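Local coordinates for protein bacterioferritin (Mycobacterium tuberculosis, PDB 3UOI) that probably stores iron inside a 24-subunit shell, oxidizing Fe(2+) to Fe(3+) with dioxygen and laying it down as a ferric oxide mineral in the central cavity, at residues E15-S19 with V99-L103; Y27-K32 with T46-F51; E59-R63 with D115-L121. All coordinates share one frame; numbering follows the deposited sequence.

Contact 1 (E15-S19 with V99-L103); sequences EQLTS and VLNRL
Gln16 and Arg102 meet across two helical segments whose N-to-C directions lie at 170° with their axes 11.0 Å apart, a wide antiparallel pairing in which Gln16 and Val99 have the closest CA atoms, 7.4 Å from each other. Long side chains bridge this gap. Arg102 bends at chi3 (58°) and takes Gln16 OE1 side-on, NH2 at 2.7 Å and NE at 2.8 Å from that one oxygen, which lies close to the guanidinium plane. The NE donor is tilted 18° from the amide's carbonyl plane, whereas NH2 stands well above it. Ser19 OG, also at the guanidinium edge, comes within 2.8 Å of Arg102 NH2. Glu15, partly exposed, passes beside the arginine stem; its OE2 is 4.6 Å from Arg102 NE, beyond a salt bridge, but may favour the positive charge. Gln16 NE2 rests against Val99 CG2 at 3.4 Å and donates to Glu20, a predicted ligand of the ferroxidase iron, so the arginine probably helps to orient a second-shell glutamine. Around this pairing of helices 7-36 and 85-112 in the ferritin four-helix bundle, Gln16 packs on Ile60 of helix 40-66, while Val99 and Leu103 lean on helix 116-146.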
loop_
_atom_site.group_PDB
_atom_site.type_symbol
_atom_site.label_atom_id
_atom_site.label_comp_id
_atom_site.label_asym_id
_atom_site.label_seq_id
_atom_site.Cartn_x
_atom_site.Cartn_y
_atom_site.Cartn_z
ATOM N N GLU A 15 -3.446 50.905 25.214
ATOM C CA GLU A 15 -4.048 51.737 24.230
ATOM C C GLU A 15 -4.221 50.961 22.942
ATOM O O GLU A 15 -5.206 51.049 22.314
ATOM C CB GLU A 15 -3.157 52.932 23.951
ATOM C CG GLU A 15 -3.517 54.160 24.668
ATOM C CD GLU A 15 -2.681 55.311 24.232
ATOM O OE1 GLU A 15 -1.891 55.774 25.037
ATOM O OE2 GLU A 15 -2.820 55.734 23.081
ATOM N N GLN A 16 -3.176 50.244 22.563
ATOM C CA GLN A 16 -3.146 49.459 21.349
ATOM C C GLN A 16 -4.083 48.299 21.471
ATOM O O GLN A 16 -4.729 47.941 20.535
ATOM C CB GLN A 16 -1.748 49.096 20.919
ATOM C CG GLN A 16 -1.641 48.367 19.626
ATOM C CD GLN A 16 -2.141 49.131 18.420
ATOM O OE1 GLN A 16 -2.160 50.335 18.381
ATOM N NE2 GLN A 16 -2.579 48.399 17.451
ATOM N N LEU A 17 -4.141 47.731 22.655
ATOM C CA LEU A 17 -5.023 46.634 22.910
ATOM C C LEU A 17 -6.457 47.087 22.700
ATOM O O LEU A 17 -7.195 46.431 22.058
ATOM C CB LEU A 17 -4.843 46.126 24.332
ATOM C CG LEU A 17 -5.907 45.152 24.826
ATOM C CD1 LEU A 17 -6.090 43.999 23.862
ATOM C CD2 LEU A 17 -5.615 44.630 26.161
ATOM N N THR A 18 -6.810 48.241 23.227
ATOM C CA THR A 18 -8.145 48.779 23.099
ATOM C C THR A 18 -8.450 48.944 21.570
ATOM O O THR A 18 -9.495 48.602 21.078
ATOM C CB THR A 18 -8.314 50.102 23.904
ATOM O OG1 THR A 18 -8.533 49.830 25.279
ATOM C CG2 THR A 18 -9.429 50.961 23.388
ATOM N N SER A 19 -7.460 49.422 20.852
ATOM C CA SER A 19 -7.580 49.593 19.440
ATOM C C SER A 19 -7.886 48.245 18.726
ATOM O O SER A 19 -8.729 48.189 17.892
ATOM C CB SER A 19 -6.273 50.168 18.908
ATOM O OG SER A 19 -6.358 50.499 17.588
ATOM N N VAL A 99 -3.887 53.495 14.148
ATOM C CA VAL A 99 -2.812 52.676 14.708
ATOM C C VAL A 99 -1.412 53.167 14.303
ATOM O O VAL A 99 -0.532 53.239 15.099
ATOM C CB VAL A 99 -2.971 51.177 14.362
ATOM C CG1 VAL A 99 -1.689 50.445 14.588
ATOM C CG2 VAL A 99 -3.990 50.596 15.204
ATOM N N LEU A 100 -1.250 53.516 13.049
ATOM C CA LEU A 100 0.027 53.973 12.621
ATOM C C LEU A 100 0.379 55.255 13.364
ATOM O O LEU A 100 1.429 55.381 13.863
ATOM C CB LEU A 100 0.056 54.144 11.133
ATOM C CG LEU A 100 -0.062 52.903 10.273
ATOM C CD1 LEU A 100 0.038 53.325 8.852
ATOM C CD2 LEU A 100 0.989 51.928 10.588
ATOM N N ASN A 101 -0.567 56.151 13.509
ATOM C CA ASN A 101 -0.332 57.376 14.195
ATOM C C ASN A 101 0.112 57.136 15.648
ATOM O O ASN A 101 0.975 57.795 16.106
ATOM C CB ASN A 101 -1.568 58.245 14.123
ATOM C CG ASN A 101 -1.864 58.779 12.698
ATOM O OD1 ASN A 101 -2.862 59.436 12.508
ATOM N ND2 ASN A 101 -1.022 58.499 11.737
ATOM N N ARG A 102 -0.508 56.220 16.354
ATOM C CA ARG A 102 -0.072 55.844 17.678
ATOM C C ARG A 102 1.236 55.036 17.797
ATOM O O ARG A 102 2.002 55.281 18.636
ATOM C CB ARG A 102 -1.224 55.182 18.480
ATOM C CG ARG A 102 -0.768 54.438 19.697
ATOM C CD ARG A 102 -1.879 53.727 20.433
ATOM N NE ARG A 102 -2.567 52.785 19.598
ATOM C CZ ARG A 102 -3.645 53.059 18.894
ATOM N NH1 ARG A 102 -4.195 54.244 18.938
ATOM N NH2 ARG A 102 -4.170 52.160 18.153
ATOM N N LEU A 103 1.412 54.036 16.973
ATOM C CA LEU A 103 2.590 53.192 16.921
ATOM C C LEU A 103 3.930 53.795 16.435
ATOM O O LEU A 103 4.965 53.360 16.852
ATOM C CB LEU A 103 2.296 51.876 16.236
ATOM C CG LEU A 103 1.184 51.122 16.934
ATOM C CD1 LEU A 103 1.162 49.749 16.517
ATOM C CD2 LEU A 103 1.309 51.230 18.391
#

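Contact 2 (Y27-K32 with T46-F51); sequences YFLHSK and TRAESF. With HEM (protoporphyrin IX containing Fe), chain B.
Tyr27 and Ser50 touch through their CB atoms at 3.6 Å, at a point where helices 7-36 and 40-66 run antiparallel with segment axes only 8.0 Å apart. One turn on, Ser31 CB lies 3.7 Å from Thr46 CB; the small Ser50, Ser31 and Thr46, with Tyr27 offering its CB at the interface, are consistent with the short spacing. Each serine turns its hydroxyl back into its own helix: Ser31 OG donates to Phe28 O in the carbonyl plane, on a lone pair, and Ser50 OG to Arg47 O. Both carbonyls also accept their regular helical N-H. With chi1 at 87°, Ser50 OG sits between its backbone N and carbonyl carbon and reaches the edge of the Phe28 ring, 3.6 Å from CD1. Thr46 sets CG2 against Tyr27 O, while its hydroxyl bonds to Gln34.

These are the first two helices of the ferritin four-helix bundle, and the outer side of their pairing forms part of the heme pocket. Phe28 swings CG away from its backbone N (chi1 -165°), which carries the ring to the porphyrin; methyl CMB of the heme stands 3.3 Å above the ring plane, over its centre. The ring's edge meets that of Phe51 at 4.2 Å between the two CE1 atoms, and Phe51 CZ in turn approaches heme C2A at 3.7 Å. Arg47, extended from CG to NE, runs alongside Phe28 in the same direction, their flat groups 52° apart, and brings NH2 near heme methyl CMA. A water in the guanidinium plane accepts from Arg47 NH1 and donates to Ser31 OG. The same NH1 forms a salt bridge with Glu58 of the second subunit. Lys32 NZ pairs with Asp62 and Glu58 of that subunit, so these carboxylates probably offset the two positive charges.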
loop_
_atom_site.group_PDB
_atom_site.type_symbol
_atom_site.label_atom_id
_atom_site.label_comp_id
_atom_site.label_asym_id
_atom_site.label_seq_id
_atom_site.Cartn_x
_atom_site.Cartn_y
_atom_site.Cartn_z
ATOM N N TYR A 27 -14.229 44.861 12.231
ATOM C CA TYR A 27 -13.918 43.990 11.136
ATOM C C TYR A 27 -14.873 42.817 11.060
ATOM O O TYR A 27 -15.316 42.450 10.024
ATOM C CB TYR A 27 -12.447 43.512 11.142
ATOM C CG TYR A 27 -11.349 44.583 10.976
ATOM C CD1 TYR A 27 -11.638 45.860 10.602
ATOM C CD2 TYR A 27 -10.040 44.298 11.207
ATOM C CE1 TYR A 27 -10.653 46.828 10.485
ATOM C CE2 TYR A 27 -9.044 45.277 11.077
ATOM C CZ TYR A 27 -9.360 46.549 10.728
ATOM O OH TYR A 27 -8.394 47.548 10.596
ATOM N N PHE A 28 -15.182 42.259 12.199
ATOM C CA PHE A 28 -16.060 41.101 12.182
ATOM C C PHE A 28 -17.436 41.425 11.683
ATOM O O PHE A 28 -17.874 40.818 10.769
ATOM C CB PHE A 28 -16.203 40.460 13.559
ATOM C CG PHE A 28 -16.808 39.069 13.531
ATOM C CD1 PHE A 28 -16.022 37.950 13.287
ATOM C CD2 PHE A 28 -18.144 38.871 13.750
ATOM C CE1 PHE A 28 -16.569 36.679 13.279
ATOM C CE2 PHE A 28 -18.678 37.580 13.731
ATOM C CZ PHE A 28 -17.883 36.507 13.500
ATOM N N LEU A 29 -18.055 42.441 12.275
ATOM C CA LEU A 29 -19.410 42.828 11.935
ATOM C C LEU A 29 -19.473 43.224 10.485
ATOM O O LEU A 29 -20.373 42.901 9.834
ATOM C CB LEU A 29 -19.954 43.907 12.819
ATOM C CG LEU A 29 -21.370 44.319 12.511
ATOM C CD1 LEU A 29 -22.363 43.362 12.981
ATOM C CD2 LEU A 29 -21.619 45.611 13.113
ATOM N N HIS A 30 -18.441 43.871 9.997
ATOM C CA HIS A 30 -18.349 44.199 8.593
ATOM C C HIS A 30 -18.350 42.944 7.706
ATOM O O HIS A 30 -19.002 42.922 6.701
ATOM C CB HIS A 30 -17.126 45.052 8.290
ATOM C CG HIS A 30 -17.345 46.513 8.477
ATOM N ND1 HIS A 30 -16.377 47.444 8.218
ATOM C CD2 HIS A 30 -18.414 47.197 8.910
ATOM C CE1 HIS A 30 -16.839 48.639 8.495
ATOM N NE2 HIS A 30 -18.073 48.513 8.919
ATOM N N SER A 31 -17.626 41.916 8.127
ATOM C CA SER A 31 -17.613 40.653 7.414
ATOM C C SER A 31 -18.977 39.938 7.380
ATOM O O SER A 31 -19.363 39.415 6.374
ATOM C CB SER A 31 -16.482 39.749 7.869
ATOM O OG SER A 31 -16.876 38.857 8.801
ATOM N N LYS A 32 -19.685 39.935 8.489
ATOM C CA LYS A 32 -21.028 39.408 8.529
ATOM C C LYS A 32 -21.990 40.214 7.660
ATOM O O LYS A 32 -22.850 39.659 7.048
ATOM C CB LYS A 32 -21.564 39.382 9.933
ATOM C CG LYS A 32 -20.783 38.615 10.888
ATOM C CD LYS A 32 -20.594 37.194 10.534
ATOM C CE LYS A 32 -21.834 36.379 10.570
ATOM N NZ LYS A 32 -21.723 35.209 9.806
ATOM N N THR A 46 -12.402 39.756 4.801
ATOM C CA THR A 46 -12.662 40.649 5.891
ATOM C C THR A 46 -12.670 39.875 7.227
ATOM O O THR A 46 -12.246 40.358 8.179
ATOM C CB THR A 46 -13.946 41.468 5.729
ATOM O OG1 THR A 46 -13.973 42.160 4.484
ATOM C CG2 THR A 46 -14.021 42.467 6.798
ATOM N N ARG A 47 -13.174 38.665 7.218
ATOM C CA ARG A 47 -13.229 37.787 8.407
ATOM C C ARG A 47 -11.862 37.425 8.945
ATOM O O ARG A 47 -11.632 37.425 10.103
ATOM C CB ARG A 47 -13.919 36.480 8.062
ATOM C CG ARG A 47 -14.266 35.592 9.207
ATOM C CD ARG A 47 -14.988 34.374 8.759
ATOM N NE ARG A 47 -15.185 33.452 9.837
ATOM C CZ ARG A 47 -16.228 33.462 10.616
ATOM N NH1 ARG A 47 -17.170 34.305 10.379
ATOM N NH2 ARG A 47 -16.335 32.615 11.599
ATOM N N ALA A 48 -10.981 37.124 8.022
ATOM C CA ALA A 48 -9.601 36.777 8.238
ATOM C C ALA A 48 -8.924 37.978 8.842
ATOM O O ALA A 48 -8.056 37.851 9.628
ATOM C CB ALA A 48 -8.953 36.383 6.973
ATOM N N GLU A 49 -9.310 39.158 8.428
ATOM C CA GLU A 49 -8.713 40.342 9.003
ATOM C C GLU A 49 -9.067 40.474 10.503
ATOM O O GLU A 49 -8.254 40.824 11.301
ATOM C CB GLU A 49 -9.024 41.593 8.191
ATOM C CG GLU A 49 -8.523 41.581 6.750
ATOM C CD GLU A 49 -7.064 41.907 6.591
ATOM O OE1 GLU A 49 -6.404 42.127 7.560
ATOM O OE2 GLU A 49 -6.572 41.937 5.490
ATOM N N SER A 50 -10.296 40.167 10.855
ATOM C CA SER A 50 -10.710 40.260 12.229
ATOM C C SER A 50 -9.941 39.258 13.119
ATOM O O SER A 50 -9.612 39.551 14.220
ATOM C CB SER A 50 -12.211 40.182 12.380
ATOM O OG SER A 50 -12.646 38.892 12.485
ATOM N N PHE A 51 -9.703 38.084 12.564
ATOM C CA PHE A 51 -8.976 37.016 13.191
ATOM C C PHE A 51 -7.574 37.458 13.408
ATOM O O PHE A 51 -7.006 37.170 14.400
ATOM C CB PHE A 51 -9.076 35.721 12.408
ATOM C CG PHE A 51 -10.386 35.008 12.587
ATOM C CD1 PHE A 51 -11.555 35.678 12.627
ATOM C CD2 PHE A 51 -10.438 33.690 12.733
ATOM C CE1 PHE A 51 -12.730 35.049 12.787
ATOM C CE2 PHE A 51 -11.651 33.068 12.915
ATOM C CZ PHE A 51 -12.781 33.768 12.929
HETATM C CHA HEM B . -11.420 32.686 16.912
HETATM C CHB HEM B . -15.486 35.251 16.741
HETATM C CHC HEM B . -13.645 38.261 20.036
HETATM C CHD HEM B . -9.638 35.581 20.413
HETATM C C1A HEM B . -12.744 32.993 16.684
HETATM C C2A HEM B . -13.772 32.178 16.081
HETATM C C3A HEM B . -14.890 32.932 16.033
HETATM C C4A HEM B . -14.608 34.204 16.592
HETATM C CMA HEM B . -16.284 32.552 15.512
HETATM C CAA HEM B . -13.515 30.718 15.609
HETATM C CBA HEM B . -13.135 29.895 16.849
HETATM C CGA HEM B . -13.813 28.538 16.987
HETATM O O1A HEM B . -13.943 27.973 18.137
HETATM O O2A HEM B . -14.224 27.984 15.931
HETATM C C1B HEM B . -15.324 36.338 17.583
HETATM C C2B HEM B . -16.219 37.485 17.688
HETATM C C3B HEM B . -15.732 38.309 18.608
HETATM C C4B HEM B . -14.489 37.713 19.096
HETATM C CMB HEM B . -17.549 37.719 16.922
HETATM C CAB HEM B . -16.439 39.639 18.998
HETATM C CBB HEM B . -15.793 40.585 19.670
HETATM C C1C HEM B . -12.394 37.833 20.461
HETATM C C2C HEM B . -11.499 38.549 21.365
HETATM C C3C HEM B . -10.401 37.770 21.479
HETATM C C4C HEM B . -10.532 36.608 20.608
HETATM C CMC HEM B . -11.800 39.908 22.061
HETATM C CAC HEM B . -9.159 38.034 22.329
HETATM C CBC HEM B . -8.065 37.370 21.942
HETATM C C1D HEM B . -9.724 34.611 19.444
HETATM C C2D HEM B . -8.646 33.732 19.085
HETATM C C3D HEM B . -9.239 32.854 17.999
HETATM C C4D HEM B . -10.570 33.280 17.832
HETATM C CMD HEM B . -7.218 33.645 19.723
HETATM C CAD HEM B . -8.597 31.706 17.247
HETATM C CBD HEM B . -7.721 32.352 16.186
HETATM C CGD HEM B . -7.216 31.224 15.335
HETATM O O1D HEM B . -7.980 30.234 15.106
HETATM O O2D HEM B . -6.052 31.318 14.906
HETATM N NA HEM B . -13.302 34.210 16.947
HETATM N NB HEM B . -14.257 36.509 18.434
HETATM N NC HEM B . -11.747 36.685 20.049
HETATM N ND HEM B . -10.845 34.395 18.660
HETATM FE FE HEM B . -12.446 35.442 18.532
HETATM O O HOH W 1 -17.540 36.185 8.359
#

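Contact 3 (E59-R63 with D115-L121); sequences EITDR and DTTSAVL
Arg63 reaches from helix 40-66 to the first turn of helix 116-146, and Asp115 is the first residue it meets there. This aspartate is the N-cap: OD1 accepts from Ser118 N at 3.0 Å with an N-H...O angle of 168°, although the donor approaches from above the carboxylate plane. OD1 also receives a weak bond from Arg63 NH2, the hydrogen-bonded part of a salt bridge 3.3 Å long. The guanidinium and carboxylate planes are 63° apart, so the two groups do not meet as a flat bidentate pair. Thr117 follows, its CG2 standing 3.3 Å above one face of the guanidinium, nearer the NH1 side than the centre. Its hydroxyl points elsewhere, to Glu130 of the third subunit, which also forms a salt bridge with Arg63 NH1.

The setting is the antiparallel pairing of the second and fourth long helices of the ferritin four-helix bundle, with segment axes 11.1 Å apart. Arg63 spans this distance with CG turned away from its backbone N and a bend at chi2, bringing NE to Ser118. Ser118 OG lies near the guanidinium plane and accepts from Arg63 NE at 3.2 Å with an angle of 162°, a bond that restricts rotation of the guanidinium. The same hydroxyl lies unusually close to Asp115 OD2, a separation too short to carry weight. One turn later Leu121 takes over with an apolar contact: its CD2 touches Ile60 CG1 and Arg63 CB, both at 4.0 Å. Leu121 lies crosswise to Ile60 and runs counter to the aliphatic part of Arg63. Its other methyl, CD1, faces the carboxylate of Glu59 at 4.2 Å from OE1.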
loop_
_atom_site.group_PDB
_atom_site.type_symbol
_atom_site.label_atom_id
_atom_site.label_comp_id
_atom_site.label_asym_id
_atom_site.label_seq_id
_atom_site.Cartn_x
_atom_site.Cartn_y
_atom_site.Cartn_z
ATOM N N GLU A 59 -1.774 38.569 21.588
ATOM C CA GLU A 59 -0.353 38.769 21.725
ATOM C C GLU A 59 -0.012 39.913 22.670
ATOM O O GLU A 59 0.827 39.774 23.496
ATOM C CB GLU A 59 0.312 38.889 20.365
ATOM C CG GLU A 59 0.194 37.585 19.642
ATOM C CD GLU A 59 0.754 37.536 18.262
ATOM O OE1 GLU A 59 1.639 38.305 17.897
ATOM O OE2 GLU A 59 0.307 36.652 17.544
ATOM N N ILE A 60 -0.713 41.010 22.543
ATOM C CA ILE A 60 -0.478 42.152 23.429
ATOM C C ILE A 60 -0.818 41.789 24.861
ATOM O O ILE A 60 -0.126 42.145 25.781
ATOM C CB ILE A 60 -1.239 43.406 22.986
ATOM C CG1 ILE A 60 -0.679 43.900 21.695
ATOM C CG2 ILE A 60 -1.095 44.492 23.927
ATOM C CD1 ILE A 60 -1.657 44.563 20.814
ATOM N N THR A 61 -1.883 41.032 24.998
ATOM C CA THR A 61 -2.339 40.609 26.287
ATOM C C THR A 61 -1.271 39.852 27.054
ATOM O O THR A 61 -1.093 40.120 28.182
ATOM C CB THR A 61 -3.578 39.747 26.156
ATOM O OG1 THR A 61 -4.544 40.465 25.424
ATOM C CG2 THR A 61 -4.122 39.411 27.507
ATOM N N ASP A 62 -0.561 38.946 26.393
ATOM C CA ASP A 62 0.522 38.165 26.959
ATOM C C ASP A 62 1.651 39.125 27.350
ATOM O O ASP A 62 2.263 38.941 28.337
ATOM C CB ASP A 62 1.149 37.186 25.944
ATOM C CG ASP A 62 0.253 36.052 25.511
ATOM O OD1 ASP A 62 -0.581 35.658 26.253
ATOM O OD2 ASP A 62 0.440 35.542 24.433
ATOM N N ARG A 63 1.937 40.116 26.514
ATOM C CA ARG A 63 3.028 41.038 26.805
ATOM C C ARG A 63 2.752 41.832 28.091
ATOM O O ARG A 63 3.587 41.945 28.922
ATOM C CB ARG A 63 3.303 41.952 25.600
ATOM C CG ARG A 63 4.594 42.689 25.571
ATOM C CD ARG A 63 5.863 41.849 25.757
ATOM N NE ARG A 63 6.956 42.656 26.290
ATOM C CZ ARG A 63 8.050 42.236 26.880
ATOM N NH1 ARG A 63 8.294 40.988 27.016
ATOM N NH2 ARG A 63 8.913 43.121 27.313
ATOM N N ASP A 115 13.019 48.674 26.169
ATOM C CA ASP A 115 12.109 47.540 26.139
ATOM C C ASP A 115 11.991 47.059 24.704
ATOM O O ASP A 115 11.128 47.465 23.990
ATOM C CB ASP A 115 10.735 47.937 26.637
ATOM C CG ASP A 115 9.828 46.792 26.677
ATOM O OD1 ASP A 115 10.179 45.865 26.027
ATOM O OD2 ASP A 115 8.824 46.795 27.340
ATOM N N THR A 116 12.942 46.266 24.279
ATOM C CA THR A 116 12.984 45.855 22.894
ATOM C C THR A 116 11.905 44.849 22.544
ATOM O O THR A 116 11.428 44.771 21.472
ATOM C CB THR A 116 14.357 45.459 22.461
ATOM O OG1 THR A 116 14.920 44.625 23.436
ATOM C CG2 THR A 116 15.243 46.700 22.265
ATOM N N THR A 117 11.581 44.045 23.487
ATOM C CA THR A 117 10.601 43.069 23.208
ATOM C C THR A 117 9.282 43.743 22.858
ATOM O O THR A 117 8.688 43.390 21.864
ATOM C CB THR A 117 10.485 42.086 24.342
ATOM O OG1 THR A 117 11.758 41.528 24.587
ATOM C CG2 THR A 117 9.549 40.988 23.998
ATOM N N SER A 118 8.856 44.727 23.636
ATOM C CA SER A 118 7.620 45.409 23.328
ATOM C C SER A 118 7.681 46.160 22.015
ATOM O O SER A 118 6.813 46.064 21.236
ATOM C CB SER A 118 7.173 46.319 24.436
ATOM O OG SER A 118 7.265 45.755 25.692
ATOM N N ALA A 119 8.782 46.838 21.772
ATOM C CA ALA A 119 8.920 47.585 20.556
ATOM C C ALA A 119 8.786 46.585 19.408
ATOM O O ALA A 119 8.190 46.892 18.437
ATOM C CB ALA A 119 10.199 48.275 20.487
ATOM N N VAL A 120 9.370 45.408 19.569
ATOM C CA VAL A 120 9.362 44.408 18.521
ATOM C C VAL A 120 7.968 43.915 18.201
ATOM O O VAL A 120 7.567 43.852 17.084
ATOM C CB VAL A 120 10.393 43.273 18.721
ATOM C CG1 VAL A 120 10.217 42.195 17.710
ATOM C CG2 VAL A 120 11.757 43.812 18.577
ATOM N N LEU A 121 7.196 43.691 19.218
ATOM C CA LEU A 121 5.839 43.342 18.986
ATOM C C LEU A 121 5.077 44.466 18.224
ATOM O O LEU A 121 4.334 44.209 17.346
ATOM C CB LEU A 121 5.180 43.046 20.307
ATOM C CG LEU A 121 3.671 42.953 20.332
ATOM C CD1 LEU A 121 3.208 41.878 19.477
ATOM C CD2 LEU A 121 3.185 42.795 21.674
#

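From the N terminus, helix 7-36 supplies the first segments of contacts 1 and 2. Contact 2 closes first, a short hairpin-like loop to helix 40-66, nested within the longer loop that contact 1 closes onto helix 85-112. Contact 3 opens on helix 40-66 after contact 2 has closed and ends on helix 116-146, so it crosses contact 1 and follows contact 2 in series. Together they tie all four long helices into one bundle. Contacts 1 and 3 touch, Leu17 packing on Ile60 and Thr61, whereas contact 2 lies across the chain's centre from both, about 18 and 24 Å away between centres. Contacts 2 and 3 both touch the second subunit.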